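Local coordinates for putative GAF sensor protein (Burkholderia vietnamiensis, PDB 5HL6) that probably reduces free L-methionine-(R)-S-oxide to methionine through a GAF domain, at residues B[50-55]-B[156-161]. Sequence-based numbering, arbitrary orientation.
Sequences ALVYHS and SGMEAL. With EDO (1,2-ethanediol), chain C.
In the helical layer that backs the antiparallel sheet of this GAF domain, Val52 of helix 41-55 meets Leu161 and Met158 of the long helix 152-176. Val52 and Leu161 reach toward each other tip to tip, both valine methyls closing on Leu161 CD1, CG2 at 4.0 Å and CG1 at 4.2 Å. CG1 of Val52, anti to the backbone N (chi1 178°), also comes within 4.4 Å of Met158 CE, brought over by the extended end of the methionine chain. Trp140 of strand 136-144 touches both Val52 and Met158 from the sheet, and Leu27 of helix 20-35 packs on Leu161. Two side chains of 50-55 bond back to carbonyls of the preceding turn: Ser55 OG donates to Leu51 O at 2.7 Å, and Ala50 O, which also accepts from His54 N, lies in the imidazole plane 3.1 Å from His54 ND1, helping to set the ring's rotation. An ethanediol, probably from the crystallisation liquor, lies with C1 over one face of the Tyr53 ring and donates a hydrogen bond from O2 to Tyr53 O (2.7 Å). With only methyl groups meeting between the helices, in a small buried contact, van der Waals fit rather than directional bonding holds them together here.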
loop_
_atom_site.group_PDB
_atom_site.type_symbol
_atom_site.label_atom_id
_atom_site.label_comp_id
_atom_site.label_asym_id
_atom_site.label_seq_id
_atom_site.Cartn_x
_atom_site.Cartn_y
_atom_site.Cartn_z
ATOM N N ALA B 50 0.534 -4.467 -4.173
ATOM C CA ALA B 50 1.471 -5.405 -3.561
ATOM C C ALA B 50 1.738 -6.597 -4.470
ATOM O O ALA B 50 2.879 -7.058 -4.588
ATOM C CB ALA B 50 0.925 -5.886 -2.213
ATOM N N LEU B 51 0.694 -7.117 -5.117
ATOM C CA LEU B 51 0.859 -8.297 -5.954
ATOM C C LEU B 51 1.773 -8.007 -7.142
ATOM O O LEU B 51 2.714 -8.761 -7.419
ATOM C CB LEU B 51 -0.514 -8.784 -6.430
ATOM C CG LEU B 51 -0.469 -9.845 -7.525
ATOM C CD1 LEU B 51 0.123 -11.140 -6.980
ATOM C CD2 LEU B 51 -1.875 -10.073 -8.077
ATOM N N VAL B 52 1.518 -6.909 -7.851
ATOM C CA VAL B 52 2.317 -6.614 -9.036
ATOM C C VAL B 52 3.753 -6.313 -8.653
ATOM O O VAL B 52 4.693 -6.810 -9.289
ATOM C CB VAL B 52 1.687 -5.462 -9.836
ATOM C CG1 VAL B 52 2.557 -5.129 -11.047
ATOM C CG2 VAL B 52 0.265 -5.854 -10.261
ATOM N N TYR B 53 3.948 -5.501 -7.608
ATOM C CA TYR B 53 5.293 -5.110 -7.211
ATOM C C TYR B 53 6.137 -6.329 -6.868
ATOM O O TYR B 53 7.334 -6.377 -7.176
ATOM C CB TYR B 53 5.223 -4.149 -6.023
ATOM C CG TYR B 53 6.556 -3.616 -5.567
ATOM C CD1 TYR B 53 7.164 -2.559 -6.238
ATOM C CD2 TYR B 53 7.207 -4.156 -4.462
ATOM C CE1 TYR B 53 8.380 -2.062 -5.824
ATOM C CE2 TYR B 53 8.432 -3.660 -4.040
ATOM C CZ TYR B 53 9.009 -2.610 -4.726
ATOM O OH TYR B 53 10.229 -2.101 -4.318
ATOM N N HIS B 54 5.531 -7.343 -6.261
ATOM C CA HIS B 54 6.330 -8.473 -5.822
ATOM C C HIS B 54 6.386 -9.592 -6.848
ATOM O O HIS B 54 7.124 -10.556 -6.646
ATOM C CB HIS B 54 5.828 -8.964 -4.460
ATOM C CG HIS B 54 6.240 -8.059 -3.336
ATOM N ND1 HIS B 54 5.444 -7.035 -2.871
ATOM C CD2 HIS B 54 7.401 -7.977 -2.642
ATOM C CE1 HIS B 54 6.082 -6.385 -1.912
ATOM N NE2 HIS B 54 7.271 -6.934 -1.755
ATOM N N SER B 55 5.686 -9.453 -7.977
ATOM C CA SER B 55 5.744 -10.457 -9.032
ATOM C C SER B 55 6.694 -10.107 -10.171
ATOM O O SER B 55 7.095 -11.011 -10.912
ATOM C CB SER B 55 4.342 -10.692 -9.609
ATOM O OG SER B 55 3.441 -11.062 -8.576
ATOM N N SER B 156 1.746 -3.483 -23.109
ATOM C CA SER B 156 0.554 -4.306 -23.290
ATOM C C SER B 156 0.204 -5.060 -22.016
ATOM O O SER B 156 -0.976 -5.191 -21.665
ATOM C CB SER B 156 0.768 -5.290 -24.435
ATOM O OG SER B 156 0.944 -4.606 -25.659
ATOM N N GLY B 157 1.218 -5.575 -21.319
ATOM C CA GLY B 157 0.959 -6.339 -20.110
ATOM C C GLY B 157 0.391 -5.487 -18.992
ATOM O O GLY B 157 -0.582 -5.873 -18.334
ATOM N N MET B 158 0.998 -4.320 -18.748
ATOM C CA MET B 158 0.474 -3.428 -17.717
ATOM C C MET B 158 -0.950 -2.985 -18.035
ATOM O O MET B 158 -1.793 -2.893 -17.136
ATOM C CB MET B 158 1.388 -2.216 -17.545
ATOM C CG MET B 158 2.704 -2.525 -16.842
ATOM S SD MET B 158 2.530 -3.170 -15.164
ATOM C CE MET B 158 4.256 -3.382 -14.768
ATOM N N GLU B 159 -1.242 -2.707 -19.309
ATOM C CA GLU B 159 -2.600 -2.308 -19.663
ATOM C C GLU B 159 -3.589 -3.434 -19.393
ATOM O O GLU B 159 -4.711 -3.186 -18.940
ATOM C CB GLU B 159 -2.656 -1.856 -21.126
ATOM C CG GLU B 159 -1.972 -0.503 -21.323
ATOM C CD GLU B 159 -1.877 -0.078 -22.775
ATOM O OE1 GLU B 159 -2.097 -0.924 -23.667
ATOM O OE2 GLU B 159 -1.560 1.109 -23.013
ATOM N N ALA B 160 -3.182 -4.680 -19.636
ATOM C CA ALA B 160 -4.071 -5.798 -19.350
ATOM C C ALA B 160 -4.269 -5.962 -17.848
ATOM O O ALA B 160 -5.373 -6.288 -17.400
ATOM C CB ALA B 160 -3.533 -7.085 -19.975
ATOM N N LEU B 161 -3.220 -5.730 -17.050
ATOM C CA LEU B 161 -3.392 -5.785 -15.598
ATOM C C LEU B 161 -4.364 -4.713 -15.130
ATOM O O LEU B 161 -5.235 -4.975 -14.294
ATOM C CB LEU B 161 -2.045 -5.629 -14.879
ATOM C CG LEU B 161 -1.019 -6.747 -15.054
ATOM C CD1 LEU B 161 0.222 -6.468 -14.239
ATOM C CD2 LEU B 161 -1.639 -8.099 -14.664
HETATM C C1 EDO C . 10.458 -5.246 -6.625
HETATM O O1 EDO C . 11.091 -5.601 -7.864
HETATM C C2 EDO C . 10.343 -6.473 -5.724
HETATM O O2 EDO C . 9.664 -7.516 -6.438
#